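Long-range contacts in H127A/Y244A mutant of alginate lyase AlyC3 in complex with dimannuronate (Psychromonas sp., PDB 7C8F), which probably cleaves alginate by beta-elimination as a PL7-family lyase, and is held here as a doubly mutated form with dimannuronate bound: residues 140-145 against 228-233; 163-168 against 186-191. All coordinates share one frame; numbering follows the deposited sequence.

In the fold
Interaction 1 (140-145 with 228-233) is buried and mostly apolar, with no hydrogen bond between its segments. Interaction 2 (163-168 with 186-191) is partly buried, lies further from the centre of the chain and is mostly polar, with one direct backbone bond and three bridging waters. Their centres are about 8 Å apart, and both reach the same curved antiparallel sheet. Lys163 joins them: its N is 2.9 Å from Leu142 O, a probable hydrogen bond, and Tyr230 also reaches its backbone. Each contact sends one side chain, His140 or Tyr189, to the same mannuronate carboxylate, and each has residues near the second subunit.

Interaction 1. Residues 140-145 against 228-233; sequences HPLLRV and IDYWRH. With BEM (beta-D-mannopyranuronic acid), chain D.
The indole of Trp231 carries Leu142 on one face and, at its edge near the ring plane, His140 O, 3.6 Å from Trp231 CH2. Leu142 CD1 sits 4.1 Å from the centroid of the Trp231 five-membered ring and 17° off its normal, a CH-pi contact. Leu142 CB packs 3.6 Å from Trp231 CZ2. The two side chains run antiparallel alongside each other. The phenol ring of Tyr230 meets Leu142 CD1 obliquely, its OH 3.9 Å from that methyl.

With CG anti to the backbone N (chi1 176°), Leu142 extends toward 228-233. CD1 lies over the indole and near Tyr230. CD2 meets Ile228 CD1 at 4.1 Å and also reaches the pyrrole side of the indole.

Residues on either side of Leu142 in sequence face the sugar. The edge of the His140 ring faces the mannuronate, and ND1 donates to O6B of BEM at 2.8 Å with a nearly straight N-H (163°). Bonding of His140 NE2 to Cys169 N helps fix the ring's rotation. The guanidinium of Arg144 lays one face over the sugar around C3 and O3, and a salt bridge to Glu119 helps hold it.

Tyr230 OH bonds to Lys163 O, and Trp231 NE1 to Ser236 OG. Residues 228-233, with a 3-10 turn at 229-231, link strand 221-227 to strand 235-240, and so one sheet to the other. They pack here against the start of strand 143-148, where Leu142 and Leu143 form a classic beta bulge opposite Val125 of strand 119-129.

Interaction 2. Residues 163-168 against 186-191; sequences KNNAVI and DVAYKK. With BEM (beta-D-mannopyranuronic acid), chain D.
Lys163 opens the contact as the antiparallel, non-hydrogen-bonded partner of Tyr189, with side chains on the same face of the sheet. Its CA lies 3.8 Å from Tyr189 CD1, and the two side chains cross at a slant. The lysine chain bends at chi2 (67°), then runs on extended past Ala188. Its NZ donates to Asn165 OD1 and to Val167 O, the latter at 2.7 Å on a lone pair. It also donates to a water that in turn donates to Tyr189 OH. Three acceptors, two protein oxygens and a water, thus surround NZ and would limit its movement.

Asn164 makes the direct bond between the segments. Its N donates to Ala188 O at 2.7 Å, nearly straight but from above the carbonyl plane. Its ND2 reaches a second water, which donates to both Val187 O and Tyr189 O. A third water donates to Val187 O at 2.8 Å and only weakly to Asn164 O.

Asn165 turns its amide back over its own segment. OD1 accepts from Lys163 NZ in the carbonyl plane and from Val167 N at 3.1 Å, above that plane. ND2 lies 4.0 Å from Ala188 CA and bonds to Met182 O.

Across the contact, Tyr189 OH donates to O6A of BEM at 2.6 Å. His140, Lys170 and Gln117 also hydrogen-bond this sugar. Acceptance by the Asn165 side chain from the backbone two residues on makes this an Asx turn. It follows strand 157-163 where that strand pairs with 189-196, in the sheet that bears the alginate-binding pocket of this lyase.

Interaction 1. Residues 140-145 against 228-233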
loop_
_atom_site.group_PDB
_atom_site.type_symbol
_atom_site.label_atom_id
_atom_site.label_comp_id
_atom_site.label_asym_id
_atom_site.label_seq_id
_atom_site.Cartn_x
_atom_site.Cartn_y
_atom_site.Cartn_z
ATOM N N HIS B 140 0.519 -12.934 -1.273
ATOM C CA HIS B 140 1.291 -13.372 -2.422
ATOM C C HIS B 140 2.722 -12.977 -2.070
ATOM O O HIS B 140 2.958 -11.823 -1.659
ATOM C CB HIS B 140 0.886 -12.647 -3.713
ATOM C CG HIS B 140 -0.587 -12.655 -4.003
ATOM N ND1 HIS B 140 -1.247 -13.768 -4.482
ATOM C CD2 HIS B 140 -1.520 -11.677 -3.910
ATOM C CE1 HIS B 140 -2.527 -13.478 -4.660
ATOM N NE2 HIS B 140 -2.719 -12.214 -4.324
ATOM N N PRO B 141 3.695 -13.872 -2.217
ATOM C CA PRO B 141 5.090 -13.463 -2.021
ATOM C C PRO B 141 5.575 -12.635 -3.194
ATOM O O PRO B 141 5.114 -12.794 -4.331
ATOM C CB PRO B 141 5.848 -14.793 -1.946
ATOM C CG PRO B 141 5.016 -15.735 -2.710
ATOM C CD PRO B 141 3.566 -15.282 -2.605
ATOM N N LEU B 142 6.521 -11.737 -2.913
ATOM C CA LEU B 142 7.174 -11.015 -3.996
ATOM C C LEU B 142 7.908 -11.972 -4.922
ATOM O O LEU B 142 7.843 -11.828 -6.147
ATOM C CB LEU B 142 8.147 -9.978 -3.429
ATOM C CG LEU B 142 8.968 -9.226 -4.480
ATOM C CD1 LEU B 142 8.069 -8.432 -5.414
ATOM C CD2 LEU B 142 10.000 -8.325 -3.825
ATOM N N LEU B 143 8.605 -12.959 -4.357
ATOM C CA LEU B 143 9.436 -13.872 -5.132
ATOM C C LEU B 143 9.323 -15.271 -4.563
ATOM O O LEU B 143 9.438 -15.450 -3.348
ATOM C CB LEU B 143 10.908 -13.426 -5.059
ATOM C CG LEU B 143 11.936 -14.442 -5.586
ATOM C CD1 LEU B 143 11.805 -14.623 -7.116
ATOM C CD2 LEU B 143 13.362 -14.012 -5.207
ATOM N N ARG B 144 9.225 -16.230 -5.453
ATOM C CA ARG B 144 9.416 -17.602 -5.148
ATOM C C ARG B 144 10.492 -18.141 -6.137
ATOM O O ARG B 144 10.354 -17.996 -7.298
ATOM C CB ARG B 144 8.158 -18.456 -5.270
ATOM C CG ARG B 144 7.078 -18.159 -4.273
ATOM C CD ARG B 144 5.973 -19.210 -4.356
ATOM N NE ARG B 144 5.356 -19.294 -5.658
ATOM C CZ ARG B 144 5.269 -20.372 -6.388
ATOM N NH1 ARG B 144 5.787 -21.480 -5.984
ATOM N NH2 ARG B 144 4.712 -20.326 -7.558
ATOM N N VAL B 145 11.539 -18.744 -5.615
ATOM C CA VAL B 145 12.541 -19.409 -6.420
ATOM C C VAL B 145 12.178 -20.885 -6.274
ATOM O O VAL B 145 12.167 -21.421 -5.217
ATOM C CB VAL B 145 13.991 -19.138 -5.994
ATOM C CG1 VAL B 145 14.937 -19.867 -6.937
ATOM C CG2 VAL B 145 14.285 -17.654 -6.041
ATOM N N ILE B 228 10.826 -2.907 -8.546
ATOM C CA ILE B 228 9.744 -3.241 -7.620
ATOM C C ILE B 228 9.181 -1.998 -6.935
ATOM O O ILE B 228 8.734 -2.065 -5.786
ATOM C CB ILE B 228 10.190 -4.298 -6.589
ATOM C CG1 ILE B 228 11.449 -3.851 -5.832
ATOM C CG2 ILE B 228 10.442 -5.630 -7.280
ATOM C CD1 ILE B 228 11.752 -4.679 -4.582
ATOM N N ASP B 229 9.185 -0.883 -7.620
ATOM C CA ASP B 229 8.610 0.361 -7.085
ATOM C C ASP B 229 7.178 0.104 -6.558
ATOM O O ASP B 229 6.787 0.633 -5.578
ATOM C CB ASP B 229 8.595 1.401 -8.221
ATOM C CG ASP B 229 8.332 2.840 -7.796
ATOM O OD1 ASP B 229 8.373 3.176 -6.678
ATOM O OD2 ASP B 229 8.158 3.597 -8.707
ATOM N N TYR B 230 6.446 -0.720 -7.263
ATOM C CA TYR B 230 5.076 -1.050 -6.897
ATOM C C TYR B 230 4.877 -1.689 -5.521
ATOM O O TYR B 230 3.815 -1.665 -5.009
ATOM C CB TYR B 230 4.431 -1.965 -7.961
ATOM C CG TYR B 230 5.164 -3.275 -8.197
ATOM C CD1 TYR B 230 4.927 -4.362 -7.402
ATOM C CD2 TYR B 230 6.085 -3.392 -9.204
ATOM C CE1 TYR B 230 5.608 -5.520 -7.584
ATOM C CE2 TYR B 230 6.762 -4.548 -9.407
ATOM C CZ TYR B 230 6.528 -5.594 -8.592
ATOM O OH TYR B 230 7.203 -6.743 -8.823
ATOM N N TRP B 231 5.943 -2.253 -4.983
ATOM C CA TRP B 231 5.949 -2.944 -3.713
ATOM C C TRP B 231 6.469 -2.112 -2.548
ATOM O O TRP B 231 6.604 -2.582 -1.486
ATOM C CB TRP B 231 6.886 -4.134 -3.869
ATOM C CG TRP B 231 6.743 -5.319 -2.958
ATOM C CD1 TRP B 231 7.535 -5.649 -1.937
ATOM C CD2 TRP B 231 5.785 -6.354 -3.069
ATOM N NE1 TRP B 231 7.138 -6.811 -1.369
ATOM C CE2 TRP B 231 6.054 -7.276 -2.057
ATOM C CE3 TRP B 231 4.717 -6.592 -3.930
ATOM C CZ2 TRP B 231 5.295 -8.416 -1.893
ATOM C CZ3 TRP B 231 3.979 -7.708 -3.751
ATOM C CH2 TRP B 231 4.277 -8.606 -2.751
ATOM N N ARG B 232 6.760 -0.869 -2.825
ATOM C CA ARG B 232 7.421 0.015 -1.867
ATOM C C ARG B 232 6.879 0.127 -0.465
ATOM O O ARG B 232 7.651 0.277 0.458
ATOM C CB ARG B 232 7.630 1.407 -2.474
ATOM C CG ARG B 232 6.378 2.197 -2.773
ATOM C CD ARG B 232 6.664 3.407 -3.646
ATOM N NE ARG B 232 5.502 4.209 -3.997
ATOM C CZ ARG B 232 4.739 3.984 -5.044
ATOM N NH1 ARG B 232 4.949 2.968 -5.819
ATOM N NH2 ARG B 232 3.751 4.770 -5.324
ATOM N N HIS B 233 5.565 0.036 -0.358
ATOM C CA HIS B 233 4.922 0.155 0.951
ATOM C C HIS B 233 4.973 -1.122 1.783
ATOM O O HIS B 233 4.596 -1.083 2.964
ATOM C CB HIS B 233 3.448 0.539 0.773
ATOM C CG HIS B 233 2.699 -0.386 -0.143
ATOM N ND1 HIS B 233 3.114 -0.642 -1.431
ATOM C CD2 HIS B 233 1.568 -1.111 0.043
ATOM C CE1 HIS B 233 2.264 -1.474 -2.009
ATOM N NE2 HIS B 233 1.308 -1.763 -1.143
HETATM C C1 BEM D . 1.254 -19.232 -2.180
HETATM C C2 BEM D . 1.189 -20.485 -3.049
HETATM O O2 BEM D . -0.158 -20.760 -3.403
HETATM C C3 BEM D . 1.938 -20.231 -4.335
HETATM O O3 BEM D . 1.734 -21.269 -5.235
HETATM C C4 BEM D . 1.241 -19.106 -5.015
HETATM O O4 BEM D . 1.655 -18.962 -6.341
HETATM C C5 BEM D . 1.454 -17.897 -4.177
HETATM O O5 BEM D . 0.806 -18.158 -2.959
HETATM C C6 BEM D . 0.856 -16.722 -4.837
HETATM O O6B BEM D . -0.260 -16.377 -4.534
HETATM O O6A BEM D . 1.620 -16.064 -5.482
#

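Interaction 2. Residues 163-168 against 186-191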
loop_
_atom_site.group_PDB
_atom_site.type_symbol
_atom_site.label_atom_id
_atom_site.label_comp_id
_atom_site.label_asym_id
_atom_site.label_seq_id
_atom_site.Cartn_x
_atom_site.Cartn_y
_atom_site.Cartn_z
ATOM N N LYS B 163 5.883 -11.693 -8.265
ATOM C CA LYS B 163 4.623 -10.968 -8.238
ATOM C C LYS B 163 4.897 -9.544 -8.708
ATOM O O LYS B 163 5.791 -8.869 -8.172
ATOM C CB LYS B 163 4.109 -10.999 -6.796
ATOM C CG LYS B 163 2.940 -10.084 -6.453
ATOM C CD LYS B 163 1.628 -10.469 -7.152
ATOM C CE LYS B 163 0.474 -9.732 -6.428
ATOM N NZ LYS B 163 -0.840 -9.814 -7.119
ATOM N N ASN B 164 4.156 -9.091 -9.732
ATOM C CA ASN B 164 4.488 -7.881 -10.478
ATOM C C ASN B 164 3.534 -6.715 -10.216
ATOM O O ASN B 164 3.487 -5.772 -11.008
ATOM C CB ASN B 164 4.538 -8.188 -11.981
ATOM C CG ASN B 164 5.451 -7.249 -12.740
ATOM O OD1 ASN B 164 6.394 -6.690 -12.187
ATOM N ND2 ASN B 164 5.166 -7.064 -14.021
ATOM N N ASN B 165 2.748 -6.786 -9.151
ATOM C CA ASN B 165 1.991 -5.649 -8.633
ATOM C C ASN B 165 1.763 -5.922 -7.151
ATOM O O ASN B 165 2.228 -6.934 -6.623
ATOM C CB ASN B 165 0.701 -5.413 -9.445
ATOM C CG ASN B 165 -0.238 -6.617 -9.433
ATOM O OD1 ASN B 165 -0.379 -7.309 -8.426
ATOM N ND2 ASN B 165 -0.903 -6.856 -10.573
ATOM N N ALA B 166 1.063 -5.008 -6.469
ATOM C CA ALA B 166 0.801 -5.168 -5.041
ATOM C C ALA B 166 -0.668 -5.478 -4.762
ATOM O O ALA B 166 -1.191 -5.152 -3.690
ATOM C CB ALA B 166 1.286 -3.953 -4.255
ATOM N N VAL B 167 -1.353 -6.115 -5.728
ATOM C CA VAL B 167 -2.796 -6.312 -5.661
ATOM C C VAL B 167 -3.113 -7.642 -5.000
ATOM O O VAL B 167 -2.468 -8.664 -5.278
ATOM C CB VAL B 167 -3.392 -6.246 -7.077
ATOM C CG1 VAL B 167 -4.931 -6.474 -7.052
ATOM C CG2 VAL B 167 -3.035 -4.932 -7.721
ATOM N N ILE B 168 -4.119 -7.644 -4.128
ATOM C CA ILE B 168 -4.611 -8.890 -3.542
ATOM C C ILE B 168 -5.553 -9.546 -4.541
ATOM O O ILE B 168 -6.584 -8.966 -4.904
ATOM C CB ILE B 168 -5.317 -8.637 -2.205
ATOM C CG1 ILE B 168 -4.336 -8.021 -1.212
ATOM C CG2 ILE B 168 -5.863 -9.952 -1.643
ATOM C CD1 ILE B 168 -4.944 -7.746 0.142
ATOM N N ASP B 186 -0.735 -14.099 -16.191
ATOM C CA ASP B 186 0.311 -13.509 -16.996
ATOM C C ASP B 186 0.547 -12.034 -16.845
ATOM O O ASP B 186 1.423 -11.515 -17.429
ATOM C CB ASP B 186 0.284 -13.979 -18.464
ATOM C CG ASP B 186 -0.870 -13.445 -19.242
ATOM O OD1 ASP B 186 -1.736 -12.758 -18.689
ATOM O OD2 ASP B 186 -0.928 -13.729 -20.465
ATOM N N VAL B 187 -0.263 -11.390 -16.030
ATOM C CA VAL B 187 -0.101 -9.986 -15.693
ATOM C C VAL B 187 0.387 -9.818 -14.259
ATOM O O VAL B 187 1.301 -9.032 -13.991
ATOM C CB VAL B 187 -1.428 -9.224 -15.910
ATOM C CG1 VAL B 187 -1.326 -7.784 -15.413
ATOM C CG2 VAL B 187 -1.855 -9.278 -17.387
ATOM N N ALA B 188 -0.208 -10.559 -13.330
ATOM C CA ALA B 188 0.171 -10.433 -11.932
ATOM C C ALA B 188 1.555 -11.002 -11.657
ATOM O O ALA B 188 2.139 -10.666 -10.624
ATOM C CB ALA B 188 -0.863 -11.138 -11.052
ATOM N N TYR B 189 2.089 -11.854 -12.542
ATOM C CA TYR B 189 3.384 -12.495 -12.339
ATOM C C TYR B 189 4.266 -12.315 -13.559
ATOM O O TYR B 189 3.784 -12.299 -14.698
ATOM C CB TYR B 189 3.260 -13.987 -12.022
ATOM C CG TYR B 189 2.507 -14.201 -10.736
ATOM C CD1 TYR B 189 3.168 -14.208 -9.508
ATOM C CD2 TYR B 189 1.124 -14.315 -10.740
ATOM C CE1 TYR B 189 2.461 -14.360 -8.319
ATOM C CE2 TYR B 189 0.415 -14.464 -9.556
ATOM C CZ TYR B 189 1.083 -14.488 -8.355
ATOM O OH TYR B 189 0.362 -14.629 -7.190
ATOM N N LYS B 190 5.552 -12.137 -13.300
ATOM C CA LYS B 190 6.603 -12.221 -14.301
ATOM C C LYS B 190 7.487 -13.397 -13.933
ATOM O O LYS B 190 7.868 -13.554 -12.767
ATOM C CB LYS B 190 7.414 -10.923 -14.318
ATOM C CG LYS B 190 8.405 -10.827 -15.462
ATOM C CD LYS B 190 8.901 -9.402 -15.647
ATOM C CE LYS B 190 10.026 -9.342 -16.672
ATOM N NZ LYS B 190 9.688 -10.082 -17.904
ATOM N N LYS B 191 7.792 -14.246 -14.904
ATOM C CA LYS B 191 8.554 -15.459 -14.654
ATOM C C LYS B 191 9.898 -15.380 -15.360
ATOM O O LYS B 191 9.971 -14.981 -16.529
ATOM C CB LYS B 191 7.767 -16.693 -15.118
ATOM C CG LYS B 191 6.392 -16.780 -14.448
ATOM C CD LYS B 191 5.607 -18.027 -14.841
ATOM C CE LYS B 191 5.022 -17.905 -16.230
ATOM N NZ LYS B 191 4.030 -18.984 -16.488
HETATM C C1 BEM D . 1.254 -19.232 -2.180
HETATM C C2 BEM D . 1.189 -20.485 -3.049
HETATM O O2 BEM D . -0.158 -20.760 -3.403
HETATM C C3 BEM D . 1.938 -20.231 -4.335
HETATM O O3 BEM D . 1.734 -21.269 -5.235
HETATM C C4 BEM D . 1.241 -19.106 -5.015
HETATM O O4 BEM D . 1.655 -18.962 -6.341
HETATM C C5 BEM D . 1.454 -17.897 -4.177
HETATM O O5 BEM D . 0.806 -18.158 -2.959
HETATM C C6 BEM D . 0.856 -16.722 -4.837
HETATM O O6B BEM D . -0.260 -16.377 -4.534
HETATM O O6A BEM D . 1.620 -16.064 -5.482
HETATM O O HOH W 1 -1.548 -12.493 -7.654
HETATM O O HOH W 2 1.616 -6.232 -13.700
HETATM O O HOH W 3 3.784 -9.446 -15.803
#